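Serine protease inhibitor 4, isoform B (Drosophila melanogaster, PDB 4P0F) probably inhibits serine and cysteine endopeptidases in the manner of the serpin family, and is seen here in its cleaved form. Local coordinates at residues K270-F274 against P359-V363; K24-Q28 against V280-V285; F10-A15 against D369-F373. All blocks are in the same frame, centred on the assembly; numbering follows the deposited sequence.

Contact 1 (K270-F274 against P359-V363); sequences KLPRF and PFTYV
The Phe274 and Phe360 rings meet at one corner: CE1 of Phe274 comes to the edge of Phe360, near its plane, 4.1 Å from CZ. At the next ring atom Phe274 reaches Tyr362, with CZ 4.0 Å from Tyr362 CE2; these two rings lie obliquely, centroids 5.7 Å apart and planes at 56°. The edge of Phe274 also meets, in plane, the carbonyl O of Pro272 in its own segment. Two aliphatic groups approach the Phe360 ring obliquely at its outer end. Pro272 comes from the opposite direction and sets CD 4.1 Å from Phe360 CE2, while Leu271 CD1 stands 4.3 Å from Phe360 CZ. Two apart in the strand, Phe360 and Tyr362 leave it on the same side; chi1 of 60° and 62° puts each CG between N and C and tilts both rings alike.

The backbone partners change along 270-274, from Phe354 at Lys270 to Val324 at Phe274, consistent with the passage between sheets C and A in serpins. Val377 on strand 370-377 touches both Phe274 and Phe360, and Ile234 on strand 230-237 covers Leu271 and Phe360. Since the nearest CA pair, Leu271 and Phe360, is 10.5 Å apart, the join is made by side chains alone. Carbon meets carbon throughout, so shape and the exclusion of water, rather than directed bonds, hold this buried contact together.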
loop_
_atom_site.group_PDB
_atom_site.type_symbol
_atom_site.label_atom_id
_atom_site.label_comp_id
_atom_site.label_asym_id
_atom_site.label_seq_id
_atom_site.Cartn_x
_atom_site.Cartn_y
_atom_site.Cartn_z
ATOM N N LYS A 270 -19.835 1.851 -15.971
ATOM C CA LYS A 270 -20.372 0.798 -15.111
ATOM C C LYS A 270 -19.227 0.223 -14.293
ATOM O O LYS A 270 -18.198 -0.167 -14.834
ATOM C CB LYS A 270 -21.084 -0.301 -15.911
ATOM C CG LYS A 270 -22.384 0.153 -16.549
ATOM C CD LYS A 270 -22.968 -0.926 -17.442
ATOM C CE LYS A 270 -24.478 -0.985 -17.318
ATOM N NZ LYS A 270 -25.156 0.268 -17.745
ATOM N N LEU A 271 -19.415 0.188 -12.979
ATOM C CA LEU A 271 -18.369 -0.228 -12.048
ATOM C C LEU A 271 -18.955 -1.164 -11.003
ATOM O O LEU A 271 -20.004 -0.863 -10.451
ATOM C CB LEU A 271 -17.753 0.992 -11.364
ATOM C CG LEU A 271 -16.558 0.752 -10.448
ATOM C CD1 LEU A 271 -15.359 0.304 -11.270
ATOM C CD2 LEU A 271 -16.242 2.024 -9.701
ATOM N N PRO A 272 -18.289 -2.294 -10.724
ATOM C CA PRO A 272 -18.825 -3.159 -9.664
ATOM C C PRO A 272 -18.753 -2.503 -8.294
ATOM O O PRO A 272 -17.807 -1.770 -7.999
ATOM C CB PRO A 272 -17.918 -4.399 -9.705
ATOM C CG PRO A 272 -17.142 -4.300 -10.987
ATOM C CD PRO A 272 -17.062 -2.848 -11.323
ATOM N N ARG A 273 -19.767 -2.765 -7.478
ATOM C CA ARG A 273 -19.730 -2.461 -6.064
ATOM C C ARG A 273 -18.981 -3.620 -5.404
ATOM O O ARG A 273 -19.521 -4.720 -5.285
ATOM C CB ARG A 273 -21.156 -2.300 -5.510
ATOM C CG ARG A 273 -21.245 -1.828 -4.061
ATOM C CD ARG A 273 -22.707 -1.560 -3.635
ATOM N NE ARG A 273 -23.481 -2.790 -3.564
ATOM C CZ ARG A 273 -24.774 -2.906 -3.851
ATOM N NH1 ARG A 273 -25.495 -1.863 -4.276
ATOM N NH2 ARG A 273 -25.349 -4.092 -3.725
ATOM N N PHE A 274 -17.732 -3.392 -5.010
ATOM C CA PHE A 274 -16.889 -4.501 -4.565
ATOM C C PHE A 274 -16.065 -4.163 -3.344
ATOM O O PHE A 274 -15.902 -3.001 -2.977
ATOM C CB PHE A 274 -15.965 -4.954 -5.713
ATOM C CG PHE A 274 -14.780 -4.044 -5.963
ATOM C CD1 PHE A 274 -14.880 -2.960 -6.817
ATOM C CD2 PHE A 274 -13.553 -4.307 -5.369
ATOM C CE1 PHE A 274 -13.785 -2.135 -7.062
ATOM C CE2 PHE A 274 -12.460 -3.486 -5.601
ATOM C CZ PHE A 274 -12.570 -2.401 -6.448
ATOM N N PRO A 359 -11.812 -8.393 -15.619
ATOM C CA PRO A 359 -10.737 -8.011 -14.691
ATOM C C PRO A 359 -9.999 -6.718 -15.039
ATOM O O PRO A 359 -9.717 -6.439 -16.212
ATOM C CB PRO A 359 -9.791 -9.216 -14.755
ATOM C CG PRO A 359 -10.713 -10.361 -14.999
ATOM C CD PRO A 359 -11.725 -9.820 -15.981
ATOM N N PHE A 360 -9.698 -5.939 -14.002
ATOM C CA PHE A 360 -9.062 -4.641 -14.162
ATOM C C PHE A 360 -8.124 -4.336 -13.007
ATOM O O PHE A 360 -8.126 -5.027 -11.975
ATOM C CB PHE A 360 -10.111 -3.525 -14.304
ATOM C CG PHE A 360 -11.042 -3.377 -13.120
ATOM C CD1 PHE A 360 -10.716 -2.547 -12.052
ATOM C CD2 PHE A 360 -12.257 -4.038 -13.097
ATOM C CE1 PHE A 360 -11.582 -2.404 -10.982
ATOM C CE2 PHE A 360 -13.121 -3.897 -12.032
ATOM C CZ PHE A 360 -12.780 -3.078 -10.972
ATOM N N THR A 361 -7.279 -3.329 -13.205
ATOM C CA THR A 361 -6.390 -2.869 -12.156
ATOM C C THR A 361 -6.806 -1.450 -11.783
ATOM O O THR A 361 -7.459 -0.747 -12.562
ATOM C CB THR A 361 -4.896 -2.950 -12.586
ATOM O OG1 THR A 361 -4.058 -2.511 -11.509
ATOM C CG2 THR A 361 -4.632 -2.105 -13.770
ATOM N N TYR A 362 -6.489 -1.052 -10.560
ATOM C CA TYR A 362 -6.887 0.260 -10.076
ATOM C C TYR A 362 -5.825 0.814 -9.129
ATOM O O TYR A 362 -5.050 0.070 -8.517
ATOM C CB TYR A 362 -8.262 0.202 -9.383
ATOM C CG TYR A 362 -8.288 -0.681 -8.162
ATOM C CD1 TYR A 362 -7.883 -0.193 -6.928
ATOM C CD2 TYR A 362 -8.678 -2.008 -8.247
ATOM C CE1 TYR A 362 -7.886 -0.993 -5.809
ATOM C CE2 TYR A 362 -8.682 -2.823 -7.126
ATOM C CZ TYR A 362 -8.281 -2.308 -5.911
ATOM O OH TYR A 362 -8.269 -3.114 -4.795
ATOM N N VAL A 363 -5.793 2.136 -9.044
ATOM C CA VAL A 363 -4.849 2.868 -8.217
ATOM C C VAL A 363 -5.568 4.035 -7.566
ATOM O O VAL A 363 -6.300 4.764 -8.227
ATOM C CB VAL A 363 -3.664 3.413 -9.038
ATOM C CG1 VAL A 363 -2.560 3.928 -8.101
ATOM C CG2 VAL A 363 -3.123 2.352 -9.973
#

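Contact 2 (K24-Q28 against V280-V285); sequences KLSGQ and VELSEV
Gln28 reaches across from the last turn of its helix to Val280, Glu284 and Val285. From CB the chain runs out extended, CG opposite the backbone N (chi1 -167°), and CB and CG carry the amide out to the other segment. There CD lies 3.9 Å from Glu284 OE1, and the amide and carboxylate planes are stacked, only 11° apart; this is a layering of flat groups, and the polar partner of Glu284 is Lys288, through a salt bridge at OE2. At the tip the amide splits its duties. NE2 rests 3.9 Å from the methyl Val280 CG2, whereas OE1 lies 2.9 Å from a water; OE1 also rests against Val285 CG2. That water also sits 2.7 Å from Glu281 O and accepts from Val285 N at 3.0 Å, so it links the amide to the backbone at the turn from strand into helix.

Beside this polar end is an apolar one centred on Leu25 CD2, which meets Val285 CG2 at 3.8 Å, the two side chains crossing at about a right angle, and Val280 CG2 at 4.0 Å. Leu282 CD2 joins the same cluster. One residue back along the helix, Lys24 CB lies 3.9 Å from Val285 CG2, after which the lysine chain bends at chi2 and its amine turns off from the other segment.

The C-terminal end of helix 6-28 thus sits over the junction where strand 263-281 gives way to helix 283-288. Strand 311-324 flanks that junction, pairing through its backbone with Val280 and Leu282, while Leu289 touches Lys24 from beyond the short helix.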
loop_
_atom_site.group_PDB
_atom_site.type_symbol
_atom_site.label_atom_id
_atom_site.label_comp_id
_atom_site.label_asym_id
_atom_site.label_seq_id
_atom_site.Cartn_x
_atom_site.Cartn_y
_atom_site.Cartn_z
ATOM N N LYS A 24 5.549 -8.703 -8.342
ATOM C CA LYS A 24 5.964 -9.832 -7.518
ATOM C C LYS A 24 4.787 -10.447 -6.751
ATOM O O LYS A 24 4.759 -11.650 -6.531
ATOM C CB LYS A 24 7.060 -9.408 -6.530
ATOM C CG LYS A 24 8.347 -8.910 -7.186
ATOM C CD LYS A 24 8.867 -9.851 -8.258
ATOM C CE LYS A 24 10.168 -9.315 -8.843
ATOM N NZ LYS A 24 10.633 -10.102 -9.999
ATOM N N LEU A 25 3.826 -9.624 -6.339
ATOM C CA LEU A 25 2.661 -10.135 -5.617
ATOM C C LEU A 25 1.744 -10.914 -6.545
ATOM O O LEU A 25 1.210 -11.952 -6.168
ATOM C CB LEU A 25 1.875 -9.000 -4.968
ATOM C CG LEU A 25 2.492 -8.335 -3.742
ATOM C CD1 LEU A 25 1.657 -7.139 -3.304
ATOM C CD2 LEU A 25 2.637 -9.333 -2.589
ATOM N N SER A 26 1.558 -10.398 -7.755
ATOM C CA SER A 26 0.709 -11.058 -8.742
ATOM C C SER A 26 1.269 -12.430 -9.095
ATOM O O SER A 26 0.524 -13.386 -9.287
ATOM C CB SER A 26 0.581 -10.196 -9.999
ATOM O OG SER A 26 -0.115 -8.990 -9.714
ATOM N N GLY A 27 2.588 -12.522 -9.183
ATOM C CA GLY A 27 3.244 -13.793 -9.404
ATOM C C GLY A 27 3.080 -14.729 -8.223
ATOM O O GLY A 27 2.946 -15.935 -8.403
ATOM N N GLN A 28 3.094 -14.178 -7.011
ATOM C CA GLN A 28 3.002 -14.991 -5.800
ATOM C C GLN A 28 1.556 -15.419 -5.532
ATOM O O GLN A 28 1.318 -16.475 -4.945
ATOM C CB GLN A 28 3.566 -14.222 -4.588
ATOM C CG GLN A 28 3.800 -15.083 -3.342
ATOM C CD GLN A 28 4.225 -14.275 -2.111
ATOM O OE1 GLN A 28 4.984 -13.308 -2.211
ATOM N NE2 GLN A 28 3.726 -14.677 -0.942
ATOM N N VAL A 280 -0.261 -10.415 3.335
ATOM C CA VAL A 280 0.926 -11.072 2.839
ATOM C C VAL A 280 2.118 -10.761 3.729
ATOM O O VAL A 280 2.209 -9.664 4.294
ATOM C CB VAL A 280 1.242 -10.634 1.384
ATOM C CG1 VAL A 280 1.542 -9.141 1.316
ATOM C CG2 VAL A 280 2.385 -11.442 0.802
ATOM N N GLU A 281 3.004 -11.742 3.879
ATOM C CA GLU A 281 4.291 -11.520 4.513
ATOM C C GLU A 281 5.259 -11.228 3.356
ATOM O O GLU A 281 5.346 -12.005 2.399
ATOM C CB GLU A 281 4.716 -12.727 5.371
ATOM C CG GLU A 281 5.829 -12.432 6.379
ATOM C CD GLU A 281 7.184 -12.291 5.734
ATOM O OE1 GLU A 281 7.420 -12.964 4.718
ATOM O OE2 GLU A 281 8.019 -11.519 6.248
ATOM N N LEU A 282 5.932 -10.084 3.424
ATOM C CA LEU A 282 6.611 -9.508 2.255
ATOM C C LEU A 282 8.092 -9.877 2.104
ATOM O O LEU A 282 8.762 -9.345 1.222
ATOM C CB LEU A 282 6.485 -7.982 2.299
ATOM C CG LEU A 282 5.121 -7.393 1.931
ATOM C CD1 LEU A 282 5.089 -5.917 2.219
ATOM C CD2 LEU A 282 4.816 -7.633 0.454
ATOM N N SER A 283 8.606 -10.791 2.932
ATOM C CA SER A 283 10.025 -11.153 2.861
ATOM C C SER A 283 10.424 -11.628 1.468
ATOM O O SER A 283 11.465 -11.232 0.938
ATOM C CB SER A 283 10.364 -12.252 3.876
ATOM O OG SER A 283 10.287 -11.750 5.196
ATOM N N GLU A 284 9.599 -12.488 0.881
ATOM C CA GLU A 284 9.899 -13.041 -0.427
ATOM C C GLU A 284 9.918 -11.942 -1.498
ATOM O O GLU A 284 10.812 -11.925 -2.349
ATOM C CB GLU A 284 8.890 -14.133 -0.779
ATOM C CG GLU A 284 9.200 -14.887 -2.064
ATOM C CD GLU A 284 8.114 -15.888 -2.421
ATOM O OE1 GLU A 284 7.416 -16.361 -1.502
ATOM O OE2 GLU A 284 7.947 -16.191 -3.619
ATOM N N VAL A 285 8.954 -11.026 -1.447
ATOM C CA VAL A 285 8.910 -9.909 -2.394
ATOM C C VAL A 285 10.186 -9.069 -2.262
ATOM O O VAL A 285 10.825 -8.739 -3.266
ATOM C CB VAL A 285 7.661 -9.021 -2.179
ATOM C CG1 VAL A 285 7.807 -7.669 -2.868
ATOM C CG2 VAL A 285 6.421 -9.735 -2.684
HETATM O O HOH W 1 6.406 -11.938 -0.127
#

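Contact 3 (F10-A15 against D369-F373); sequences FARRLA and DLPLF
Ala11 and Leu370 bring the backbones closest, their CA atoms 4.5 Å apart, and apolar contacts make up much of the interface. Ala11 CB lies 4.0 Å from Leu370 CB. The two methyls of Leu370 then part: CD1 approaches the Phe10 ring obliquely at CD1, and CD2 meets Leu14 CD2 at 3.9 Å. Leu14, with CG opposite its backbone N (chi1 177°), slides past Pro371 in the reverse direction, its CG 4.0 Å from Pro371 CD. Ala15, one turn on from Ala11, puts its CA 3.9 Å from Pro371 CG. The small side chains of Ala11 and Ala15 probably allow the strand to come this near the helix.

The Asp369 carboxylate meets carbon rather than a donor across this contact. Its OD1 is pressed to 3.2 Å from Ala11 CB, a tight approach, and OD2 lies 3.7 Å from Arg12 CG. The Arg12 guanidinium stays well away from the carboxylate, so the opposite charges can act only at a distance. A glycine in place of Asp369 removes the carboxylate from Ala11 CB and Arg12 CG, which would probably leave that flank of the helix less covered and Arg12 without its distant opposite charge. Pro371 O, 3.5 Å from Leu14 CD2, is buried with no polar partner in the model.

Helix 6-28 is therefore laid against the start of strand 370-377. Helix 38-49 closes the Phe10 and Leu14 side through Phe39 and Gln42, and Phe78 meets the Phe10 ring edge-to-face. Leu255 of helix 255-260 covers Ala15, Asp369 and Pro371. Just beyond, Leu372 and Phe373 of strand 370-377 both face Leu364 of strand 360-366, a classic beta bulge.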
loop_
_atom_site.group_PDB
_atom_site.type_symbol
_atom_site.label_atom_id
_atom_site.label_comp_id
_atom_site.label_asym_id
_atom_site.label_seq_id
_atom_site.Cartn_x
_atom_site.Cartn_y
_atom_site.Cartn_z
ATOM N N PHE A 10 9.746 11.944 -5.592
ATOM C CA PHE A 10 9.258 11.009 -4.591
ATOM C C PHE A 10 8.111 10.199 -5.183
ATOM O O PHE A 10 8.060 8.984 -5.040
ATOM C CB PHE A 10 8.805 11.739 -3.323
ATOM C CG PHE A 10 8.353 10.811 -2.225
ATOM C CD1 PHE A 10 7.062 10.306 -2.214
ATOM C CD2 PHE A 10 9.211 10.439 -1.209
ATOM C CE1 PHE A 10 6.643 9.438 -1.227
ATOM C CE2 PHE A 10 8.785 9.577 -0.214
ATOM C CZ PHE A 10 7.509 9.077 -0.220
ATOM N N ALA A 11 7.192 10.881 -5.853
ATOM C CA ALA A 11 6.044 10.209 -6.443
ATOM C C ALA A 11 6.477 9.234 -7.531
ATOM O O ALA A 11 5.999 8.100 -7.576
ATOM C CB ALA A 11 5.072 11.227 -6.997
ATOM N N ARG A 12 7.392 9.673 -8.396
ATOM C CA ARG A 12 7.904 8.826 -9.468
ATOM C C ARG A 12 8.542 7.559 -8.930
ATOM O O ARG A 12 8.294 6.466 -9.428
ATOM C CB ARG A 12 8.940 9.573 -10.317
ATOM C CG ARG A 12 8.378 10.562 -11.275
ATOM C CD ARG A 12 9.419 10.850 -12.362
ATOM N NE ARG A 12 10.632 11.417 -11.782
ATOM C CZ ARG A 12 10.792 12.713 -11.526
ATOM N NH1 ARG A 12 9.822 13.571 -11.795
ATOM N NH2 ARG A 12 11.926 13.153 -11.001
ATOM N N ARG A 13 9.374 7.695 -7.902
ATOM C CA ARG A 13 10.080 6.542 -7.372
ATOM C C ARG A 13 9.126 5.586 -6.662
ATOM O O ARG A 13 9.268 4.371 -6.785
ATOM C CB ARG A 13 11.207 7.010 -6.451
ATOM C CG ARG A 13 12.220 7.788 -7.261
ATOM C CD ARG A 13 13.522 7.988 -6.587
ATOM N NE ARG A 13 14.485 8.603 -7.497
ATOM C CZ ARG A 13 15.757 8.798 -7.188
ATOM N NH1 ARG A 13 16.207 8.415 -6.002
ATOM N NH2 ARG A 13 16.583 9.359 -8.058
ATOM N N LEU A 14 8.135 6.128 -5.962
ATOM C CA LEU A 14 7.121 5.300 -5.319
ATOM C C LEU A 14 6.271 4.568 -6.356
ATOM O O LEU A 14 5.929 3.401 -6.169
ATOM C CB LEU A 14 6.238 6.147 -4.409
ATOM C CG LEU A 14 5.101 5.375 -3.734
ATOM C CD1 LEU A 14 5.661 4.192 -2.950
ATOM C CD2 LEU A 14 4.295 6.285 -2.828
ATOM N N ALA A 15 5.948 5.241 -7.457
ATOM C CA ALA A 15 5.183 4.602 -8.530
ATOM C C ALA A 15 5.922 3.402 -9.120
ATOM O O ALA A 15 5.310 2.377 -9.418
ATOM C CB ALA A 15 4.836 5.615 -9.633
ATOM N N ASP A 369 0.875 11.331 -9.752
ATOM C CA ASP A 369 1.326 9.950 -9.788
ATOM C C ASP A 369 1.854 9.507 -8.448
ATOM O O ASP A 369 2.804 8.750 -8.404
ATOM C CB ASP A 369 2.412 9.738 -10.863
ATOM C CG ASP A 369 3.746 10.369 -10.500
ATOM O OD1 ASP A 369 3.762 11.480 -9.926
ATOM O OD2 ASP A 369 4.784 9.739 -10.801
ATOM N N LEU A 370 1.232 9.952 -7.352
ATOM C CA LEU A 370 1.606 9.408 -6.045
ATOM C C LEU A 370 0.591 8.348 -5.625
ATOM O O LEU A 370 -0.520 8.689 -5.220
ATOM C CB LEU A 370 1.701 10.506 -4.987
ATOM C CG LEU A 370 2.551 10.069 -3.779
ATOM C CD1 LEU A 370 3.170 11.261 -3.079
ATOM C CD2 LEU A 370 1.748 9.248 -2.788
ATOM N N PRO A 371 0.957 7.058 -5.738
ATOM C CA PRO A 371 -0.020 6.007 -5.457
ATOM C C PRO A 371 -0.091 5.643 -3.981
ATOM O O PRO A 371 0.928 5.346 -3.365
ATOM C CB PRO A 371 0.489 4.834 -6.287
ATOM C CG PRO A 371 1.947 5.030 -6.360
ATOM C CD PRO A 371 2.210 6.499 -6.281
ATOM N N LEU A 372 -1.294 5.677 -3.418
ATOM C CA LEU A 372 -1.491 5.344 -2.004
ATOM C C LEU A 372 -1.957 3.907 -1.844
ATOM O O LEU A 372 -1.561 3.219 -0.900
ATOM C CB LEU A 372 -2.499 6.301 -1.364
ATOM C CG LEU A 372 -2.040 7.754 -1.263
ATOM C CD1 LEU A 372 -3.163 8.643 -0.761
ATOM C CD2 LEU A 372 -0.800 7.882 -0.379
ATOM N N PHE A 373 -2.796 3.464 -2.776
ATOM C CA PHE A 373 -3.280 2.090 -2.836
ATOM C C PHE A 373 -3.229 1.621 -4.286
ATOM O O PHE A 373 -3.381 2.421 -5.222
ATOM C CB PHE A 373 -4.715 1.955 -2.300
ATOM C CG PHE A 373 -4.847 2.215 -0.836
ATOM C CD1 PHE A 373 -4.990 3.501 -0.362
ATOM C CD2 PHE A 373 -4.829 1.173 0.068
ATOM C CE1 PHE A 373 -5.113 3.750 0.986
ATOM C CE2 PHE A 373 -4.954 1.422 1.418
ATOM C CZ PHE A 373 -5.079 2.709 1.869
#

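Overall arrangement
The contact centres form a wide triangle, about 22 Å between contacts 1 and 2, 20 Å between 1 and 3, and 19 Å between 2 and 3. Helix 6-28 supplies contacts 3 and 2 from its N-terminal half and its C-terminal end; strand 263-281 supplies contacts 1 and 2. Contacts 1 and 3 touch where Val363 packs on Pro371 and Phe373, on the paired strands 360-366 and 370-377. The segments run 3, 2, 1, 2, 1, 3, so contact 3 joins the first helix to the last strand and the other two fall between its segments. In this cleaved form, strand 328-341 lies between strands 161-174 and 311-324, consistent with the inserted reactive loop of cleaved serpins.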